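DNA repair protein RecO (Deinococcus radiodurans, PDB 1U5K) is probably involved in DNA repair and in recombination by the RecF pathway, and carries a bound zinc ion. Local coordinates at residues I13-T18 against P45-L50; Q59-P64 against S70-V75. All blocks are in the same frame, centred on the assembly; numbering follows the deposited sequence.

Contact 1. Residues I13-T18 against P45-L50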
ATOM      1  N   ILE A  13       5.618  -1.149  15.482  1.00 23.25           N
ATOM      2  CA  ILE A  13       5.001  -1.691  14.279  1.00 22.73           C
ATOM      3  C   ILE A  13       5.329  -0.941  12.986  1.00 24.58           C
ATOM      4  O   ILE A  13       5.106  -1.465  11.892  1.00 24.99           O
ATOM      5  CB  ILE A  13       3.491  -1.893  14.452  1.00 22.44           C
ATOM      6  CG1 ILE A  13       2.748  -0.578  14.680  1.00 19.98           C
ATOM      7  CG2 ILE A  13       3.253  -2.909  15.540  1.00 21.49           C
ATOM      8  CD1 ILE A  13       1.293  -0.590  14.278  1.00 21.98           C
ATOM      9  N   ARG A  14       5.869   0.268  13.108  1.00 25.02           N
ATOM     10  CA  ARG A  14       6.296   1.057  11.963  1.00 27.25           C
ATOM     11  C   ARG A  14       7.386   2.027  12.413  1.00 27.89           C
ATOM     12  O   ARG A  14       7.294   2.605  13.495  1.00 28.23           O
ATOM     13  CB  ARG A  14       5.134   1.830  11.325  1.00 27.33           C
ATOM     14  CG  ARG A  14       5.363   2.134   9.855  1.00 28.16           C
ATOM     15  CD  ARG A  14       4.171   2.744   9.097  1.00 28.79           C
ATOM     16  NE  ARG A  14       2.990   1.882   9.107  1.00 25.55           N
ATOM     17  CZ  ARG A  14       1.932   2.059   9.884  1.00 32.04           C
ATOM     18  NH1 ARG A  14       1.836   3.103  10.699  1.00 33.13           N
ATOM     19  NH2 ARG A  14       0.923   1.204   9.826  1.00 28.54           N
ATOM     20  N   ARG A  15       8.380   2.211  11.549  1.00 29.06           N
ATOM     21  CA  ARG A  15       9.515   3.113  11.759  1.00 30.79           C
ATOM     22  C   ARG A  15       9.693   3.924  10.482  1.00 31.82           C
ATOM     23  O   ARG A  15       9.770   3.351   9.395  1.00 32.82           O
ATOM     24  CB  ARG A  15      10.761   2.291  12.085  1.00 30.90           C
ATOM     25  CG  ARG A  15      12.085   3.010  11.973  1.00 35.18           C
ATOM     26  CD  ARG A  15      13.283   2.108  12.226  1.00 39.28           C
ATOM     27  NE  ARG A  15      14.532   2.834  11.989  1.00 39.61           N
ATOM     28  CZ  ARG A  15      15.359   3.229  12.942  1.00 39.02           C
ATOM     29  NH1 ARG A  15      15.084   2.979  14.206  1.00 37.90           N
ATOM     30  NH2 ARG A  15      16.477   3.872  12.637  1.00 46.91           N
ATOM     31  N   ARG A  16       9.637   5.245  10.609  1.00 32.41           N
ATOM     32  CA  ARG A  16       9.962   6.191   9.551  1.00 33.53           C
ATOM     33  C   ARG A  16      11.207   6.987   9.937  1.00 34.76           C
ATOM     34  O   ARG A  16      11.263   7.595  11.003  1.00 34.56           O
ATOM     35  CB  ARG A  16       8.778   7.130   9.297  1.00 33.96           C
ATOM     36  CG  ARG A  16       9.047   8.253   8.298  1.00 33.53           C
ATOM     37  CD  ARG A  16       9.256   7.760   6.866  1.00 37.65           C
ATOM     38  NE  ARG A  16       7.976   7.318   6.321  1.00 35.04           N
ATOM     39  CZ  ARG A  16       7.065   8.125   5.800  1.00 37.13           C
ATOM     40  NH1 ARG A  16       7.295   9.425   5.683  1.00 33.71           N
ATOM     41  NH2 ARG A  16       5.919   7.624   5.359  1.00 37.41           N
ATOM     42  N   VAL A  17      12.217   6.943   9.077  1.00 36.22           N
ATOM     43  CA  VAL A  17      13.385   7.801   9.156  1.00 37.95           C
ATOM     44  C   VAL A  17      13.056   9.006   8.289  1.00 39.22           C
ATOM     45  O   VAL A  17      12.847   8.931   7.081  1.00 39.38           O
ATOM     46  CB  VAL A  17      14.645   7.146   8.592  1.00 38.87           C
ATOM     47  CG1 VAL A  17      15.734   8.192   8.430  1.00 41.73           C
ATOM     48  CG2 VAL A  17      15.124   6.001   9.481  1.00 40.01           C
ATOM     49  N   THR A  18      13.041  10.153   8.944  1.00 39.43           N
ATOM     50  CA  THR A  18      12.629  11.417   8.357  1.00 40.09           C
ATOM     51  C   THR A  18      13.823  12.092   7.657  1.00 40.25           C
ATOM     52  O   THR A  18      14.970  11.783   7.992  1.00 39.05           O
ATOM     53  CB  THR A  18      12.126  12.150   9.615  1.00 40.71           C
ATOM     54  OG1 THR A  18      10.690  12.174   9.651  1.00 41.98           O
ATOM     55  CG2 THR A  18      12.680  13.526   9.771  1.00 39.18           C
ATOM     56  N   PRO A  45      21.575   7.440  20.804  1.00 76.47           N
ATOM     57  CA  PRO A  45      21.488   6.161  21.511  1.00 75.84           C
ATOM     58  C   PRO A  45      20.220   5.326  21.292  1.00 74.91           C
ATOM     59  O   PRO A  45      20.177   4.163  21.697  1.00 75.18           O
ATOM     60  CB  PRO A  45      21.704   6.390  23.006  1.00 75.87           C
ATOM     61  N   LEU A  46      19.206   5.893  20.642  1.00 73.42           N
ATOM     62  CA  LEU A  46      17.873   5.298  20.573  1.00 72.19           C
ATOM     63  C   LEU A  46      17.548   4.569  19.271  1.00 70.40           C
ATOM     64  O   LEU A  46      16.515   3.904  19.185  1.00 70.15           O
ATOM     65  CB  LEU A  46      16.808   6.378  20.788  1.00 72.47           C
ATOM     66  CG  LEU A  46      17.086   7.435  21.861  1.00 74.19           C
ATOM     67  CD1 LEU A  46      15.950   8.451  21.920  1.00 74.70           C
ATOM     68  CD2 LEU A  46      17.318   6.794  23.228  1.00 75.33           C
ATOM     69  N   SER A  47      18.425   4.689  18.279  1.00 68.23           N
ATOM     70  CA  SER A  47      18.162   4.230  16.920  1.00 66.48           C
ATOM     71  C   SER A  47      17.901   2.732  16.815  1.00 64.72           C
ATOM     72  O   SER A  47      16.929   2.300  16.186  1.00 65.24           O
ATOM     73  CB  SER A  47      19.336   4.585  16.005  1.00 66.58           C
ATOM     74  OG  SER A  47      18.971   4.382  14.652  1.00 65.66           O
ATOM     75  N   SER A  48      18.751   1.943  17.461  1.00 61.87           N
ATOM     76  CA  SER A  48      18.668   0.494  17.323  1.00 59.70           C
ATOM     77  C   SER A  48      17.496  -0.111  18.092  1.00 57.41           C
ATOM     78  O   SER A  48      16.880  -1.069  17.611  1.00 56.46           O
ATOM     79  CB  SER A  48      19.972  -0.154  17.783  1.00 59.71           C
ATOM     80  OG  SER A  48      20.143   0.109  19.162  1.00 59.93           O
ATOM     81  N   SER A  49      17.195   0.444  19.265  1.00 54.33           N
ATOM     82  CA  SER A  49      16.051  -0.025  20.041  1.00 52.82           C
ATOM     83  C   SER A  49      14.711   0.180  19.326  1.00 49.52           C
ATOM     84  O   SER A  49      13.861  -0.708  19.378  1.00 50.87           O
ATOM     85  CB  SER A  49      16.004   0.575  21.451  1.00 53.17           C
ATOM     86  OG  SER A  49      15.707   1.962  21.425  1.00 56.38           O
ATOM     87  N   LEU A  50      14.513   1.290  18.622  1.00 45.01           N
ATOM     88  CA  LEU A  50      13.213   1.549  18.019  1.00 41.59           C
ATOM     89  C   LEU A  50      13.033   0.862  16.660  1.00 39.83           C
ATOM     90  O   LEU A  50      12.703   1.504  15.666  1.00 39.60           O
ATOM     91  CB  LEU A  50      12.987   3.057  17.935  1.00 40.44           C
ATOM     92  CG  LEU A  50      12.797   3.829  19.245  1.00 39.93           C
ATOM     93  CD1 LEU A  50      12.670   5.311  18.921  1.00 38.76           C
ATOM     94  CD2 LEU A  50      11.591   3.387  20.049  1.00 36.35           C
TER
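Arg-15 reaches from strand 5-17 to Ser-47 and Leu-50 in the loop between strands 32-38 and 55-61, and three hydrogen bonds from its guanidinium group carry the contact. NH1 and NH2 each take one atom of Ser-47: NH1 of Arg-15 gives a bond to the backbone O of Ser-47 at 2.8 Å, and NH2 of Arg-15 meets OG of Ser-47 at 3.2 Å. The carbonyl O of Ser-47 receives NH1 on a lone pair, but this O lies 29° out of the guanidinium plane and the short bond is bent (N-H...O 133°), whereas the bonds to Leu-50 O and Ser-47 OG are straighter. The third bond runs from NH1 of Arg-15 to O of Leu-50 at 3.2 Å; the acceptor is in the guanidinium plane, but the donor stands well above the Leu-50 carbonyl plane.

In this N-terminal domain, which belongs to the OB-fold clan, the bonds tie the loop to the first strand. Residues 47-49 have helical backbone angles, and this turn brings the carbonyls of Ser-47 and Leu-50 to the same NH1. With CG anti to the backbone N (chi1 164°) and the chain extended to NE, Arg-15 reaches across to the loop; its CA is 7.4 Å from CA of Leu-50. A methionine here would probably leave both carbonyls without this shared donor and Ser-47 OG free to turn.

Apart from the hydrogen bonds there is little more than CD of Arg-15 passing O of Leu-50 at 3.5 Å.

Contact 2. Residues Q59-P64 against S70-V75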
ATOM      1  N   GLN A  59       9.849   6.573  27.641  1.00 33.63           N
ATOM      2  CA  GLN A  59       9.332   7.752  28.310  1.00 34.68           C
ATOM      3  C   GLN A  59       8.996   8.776  27.238  1.00 34.11           C
ATOM      4  O   GLN A  59       9.847   9.195  26.462  1.00 33.91           O
ATOM      5  CB  GLN A  59      10.368   8.303  29.288  1.00 35.32           C
ATOM      6  CG  GLN A  59       9.892   9.506  30.072  1.00 37.89           C
ATOM      7  CD  GLN A  59      10.881   9.872  31.151  1.00 42.36           C
ATOM      8  OE1 GLN A  59      10.744   9.402  32.279  1.00 49.35           O
ATOM      9  NE2 GLN A  59      11.902  10.643  30.800  1.00 43.61           N
ATOM     10  N   VAL A  60       7.745   9.211  27.217  1.00 33.84           N
ATOM     11  CA  VAL A  60       7.314  10.154  26.194  1.00 34.89           C
ATOM     12  C   VAL A  60       6.774  11.436  26.808  1.00 34.90           C
ATOM     13  O   VAL A  60       6.131  11.420  27.861  1.00 35.42           O
ATOM     14  CB  VAL A  60       6.219   9.605  25.247  1.00 34.26           C
ATOM     15  CG1 VAL A  60       6.833   8.646  24.252  1.00 35.87           C
ATOM     16  CG2 VAL A  60       5.072   8.983  26.003  1.00 34.57           C
ATOM     17  N   TYR A  61       7.006  12.527  26.090  1.00 36.15           N
ATOM     18  CA  TYR A  61       6.536  13.850  26.490  1.00 37.04           C
ATOM     19  C   TYR A  61       5.511  14.358  25.483  1.00 38.51           C
ATOM     20  O   TYR A  61       5.817  14.449  24.299  1.00 38.28           O
ATOM     21  CB  TYR A  61       7.730  14.804  26.510  1.00 36.74           C
ATOM     22  CG  TYR A  61       7.362  16.258  26.679  1.00 34.69           C
ATOM     23  CD1 TYR A  61       7.044  16.762  27.937  1.00 36.45           C
ATOM     24  CD2 TYR A  61       7.381  17.138  25.602  1.00 33.68           C
ATOM     25  CE1 TYR A  61       6.738  18.111  28.115  1.00 32.66           C
ATOM     26  CE2 TYR A  61       7.059  18.473  25.762  1.00 34.22           C
ATOM     27  CZ  TYR A  61       6.707  18.950  27.025  1.00 36.05           C
ATOM     28  OH  TYR A  61       6.378  20.272  27.251  1.00 32.39           O
ATOM     29  N   GLN A  62       4.313  14.693  25.950  1.00 40.27           N
ATOM     30  CA  GLN A  62       3.323  15.384  25.137  1.00 42.69           C
ATOM     31  C   GLN A  62       3.291  16.869  25.501  1.00 44.73           C
ATOM     32  O   GLN A  62       2.798  17.254  26.569  1.00 44.37           O
ATOM     33  CB  GLN A  62       1.926  14.788  25.328  1.00 43.18           C
ATOM     34  CG  GLN A  62       0.848  15.475  24.493  1.00 44.89           C
ATOM     35  CD  GLN A  62       1.127  15.376  23.006  1.00 48.90           C
ATOM     36  OE1 GLN A  62       1.154  14.271  22.471  1.00 53.94           O
ATOM     37  NE2 GLN A  62       1.381  16.503  22.348  1.00 50.11           N
ATOM     38  N   GLY A  63       3.827  17.672  24.589  1.00 46.72           N
ATOM     39  CA  GLY A  63       3.728  19.116  24.644  1.00 48.91           C
ATOM     40  C   GLY A  63       2.297  19.606  24.766  1.00 50.71           C
ATOM     41  O   GLY A  63       1.346  18.868  24.501  1.00 50.24           O
ATOM     42  N   PRO A  64       2.150  20.874  25.134  1.00 52.76           N
ATOM     43  CA  PRO A  64       0.826  21.471  25.323  1.00 54.22           C
ATOM     44  C   PRO A  64       0.139  21.756  23.990  1.00 54.76           C
ATOM     45  O   PRO A  64      -1.088  21.779  23.936  1.00 55.61           O
ATOM     46  CB  PRO A  64       1.151  22.775  26.061  1.00 54.80           C
ATOM     47  CG  PRO A  64       2.492  23.171  25.473  1.00 53.56           C
ATOM     48  CD  PRO A  64       3.225  21.865  25.322  1.00 53.10           C
ATOM     49  N   SER A  70       6.923  13.104  21.958  1.00 38.03           N
ATOM     50  CA  SER A  70       8.344  13.024  21.679  1.00 38.43           C
ATOM     51  C   SER A  70       8.951  11.990  22.622  1.00 36.79           C
ATOM     52  O   SER A  70       8.544  11.907  23.773  1.00 35.91           O
ATOM     53  CB  SER A  70       8.955  14.426  21.783  1.00 38.46           C
ATOM     54  OG  SER A  70       9.900  14.471  22.830  1.00 43.52           O
ATOM     55  N   VAL A  71       9.868  11.164  22.126  1.00 35.77           N
ATOM     56  CA  VAL A  71      10.485  10.093  22.901  1.00 36.22           C
ATOM     57  C   VAL A  71      11.712  10.670  23.592  1.00 36.56           C
ATOM     58  O   VAL A  71      12.585  11.224  22.931  1.00 37.17           O
ATOM     59  CB  VAL A  71      10.958   8.900  22.035  1.00 36.00           C
ATOM     60  CG1 VAL A  71      11.685   7.867  22.884  1.00 37.07           C
ATOM     61  CG2 VAL A  71       9.800   8.249  21.315  1.00 34.44           C
ATOM     62  N   LYS A  72      11.756  10.556  24.917  1.00 37.49           N
ATOM     63  CA  LYS A  72      12.850  11.106  25.708  1.00 38.52           C
ATOM     64  C   LYS A  72      13.825   9.987  26.063  1.00 38.93           C
ATOM     65  O   LYS A  72      15.038  10.195  26.078  1.00 38.90           O
ATOM     66  CB  LYS A  72      12.299  11.838  26.939  1.00 38.78           C
ATOM     67  CG  LYS A  72      11.521  13.115  26.591  1.00 43.26           C
ATOM     68  CD  LYS A  72      11.912  14.345  27.438  1.00 50.03           C
ATOM     69  CE  LYS A  72      11.215  15.674  27.075  1.00 51.74           C
ATOM     70  NZ  LYS A  72      10.774  16.614  28.174  1.00 47.56           N
ATOM     71  N   GLN A  73      13.300   8.806  26.369  1.00 39.65           N
ATOM     72  CA  GLN A  73      14.131   7.627  26.602  1.00 40.68           C
ATOM     73  C   GLN A  73      13.477   6.373  26.025  1.00 40.15           C
ATOM     74  O   GLN A  73      12.260   6.272  25.891  1.00 38.32           O
ATOM     75  CB  GLN A  73      14.367   7.410  28.096  1.00 41.22           C
ATOM     76  CG  GLN A  73      15.227   8.455  28.789  1.00 46.07           C
ATOM     77  CD  GLN A  73      15.103   8.370  30.297  1.00 52.88           C
ATOM     78  OE1 GLN A  73      14.803   7.303  30.830  1.00 60.74           O
ATOM     79  NE2 GLN A  73      15.332   9.481  30.990  1.00 57.68           N
ATOM     80  N   ALA A  74      14.308   5.394  25.694  1.00 40.85           N
ATOM     81  CA  ALA A  74      13.815   4.134  25.155  1.00 40.96           C
ATOM     82  C   ALA A  74      14.730   3.015  25.623  1.00 41.00           C
ATOM     83  O   ALA A  74      15.950   3.130  25.548  1.00 40.52           O
ATOM     84  CB  ALA A  74      13.759   4.196  23.638  1.00 41.08           C
ATOM     85  N   VAL A  75      14.116   1.942  26.107  1.00 41.19           N
ATOM     86  CA  VAL A  75      14.828   0.797  26.657  1.00 41.99           C
ATOM     87  C   VAL A  75      14.271  -0.470  26.006  1.00 41.56           C
ATOM     88  O   VAL A  75      13.062  -0.707  26.024  1.00 40.59           O
ATOM     89  CB  VAL A  75      14.624   0.785  28.187  1.00 42.75           C
ATOM     90  CG1 VAL A  75      14.873  -0.592  28.784  1.00 44.91           C
ATOM     91  CG2 VAL A  75      15.542   1.827  28.822  1.00 44.79           C
TER
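The beta hairpin formed by strands 55-61 and 69-78 brings residues 59-61 against residues 70-73, with the short strand axes 4.6 Å apart and 149° between their directions. Tyr-61 and Ser-70 form a hydrogen-bonded pair: N of Tyr-61 lies 2.8 Å from O of Ser-70, and N of Ser-70 lies 2.9 Å from O of Tyr-61. Next comes the non-hydrogen-bonded pair Val-60 and Val-71, whose CG1 and CG2 respectively meet at 4.2 Å on the face opposite Tyr-61.

Between this pair and Gln-59 the register shifts by one, because Lys-72 and Gln-73 both face Gln-59 in a classic beta bulge. O of Gln-59 takes a nearly straight bond from N of Lys-72 at 2.8 Å and a weak one from N of Gln-73, while N of Gln-59 bonds to O of Gln-73 at 3.0 Å.

Beyond the backbone, Lys-72 leans across Tyr-61. The chain bends twice, at its second and fourth torsions, and carries NZ of Lys-72 over one face of the Tyr-61 ring, 4.1 Å from its centroid and 28° off the normal, a cation-pi contact. NE2 of Gln-59 and NE2 of Gln-73 come to 3.6 Å, with the amide planes 45° apart; the pair is not hydrogen-bonded.

In the fold
Contacts 1 and 2 have centres 14 Å apart and lie on the same side of the chain's centre. In sequence both segments of contact 1 precede those of contact 2, and both contacts reach one sheet, in which strands 5-17 and 55-61 are neighbours: a backbone hydrogen bond between Val-60 and Ala-6 joins these two strands. The contacts also touch directly through Ala-74. Its CB packs 3.7 Å from OG of Ser-49 and 4.3 Å from CD2 of Leu-50, so the loop held by Arg-15 rests against the strand that carries the bulge. Both lie away from the zinc site of Cys-153, Cys-156, Cys-173 and Cys-176.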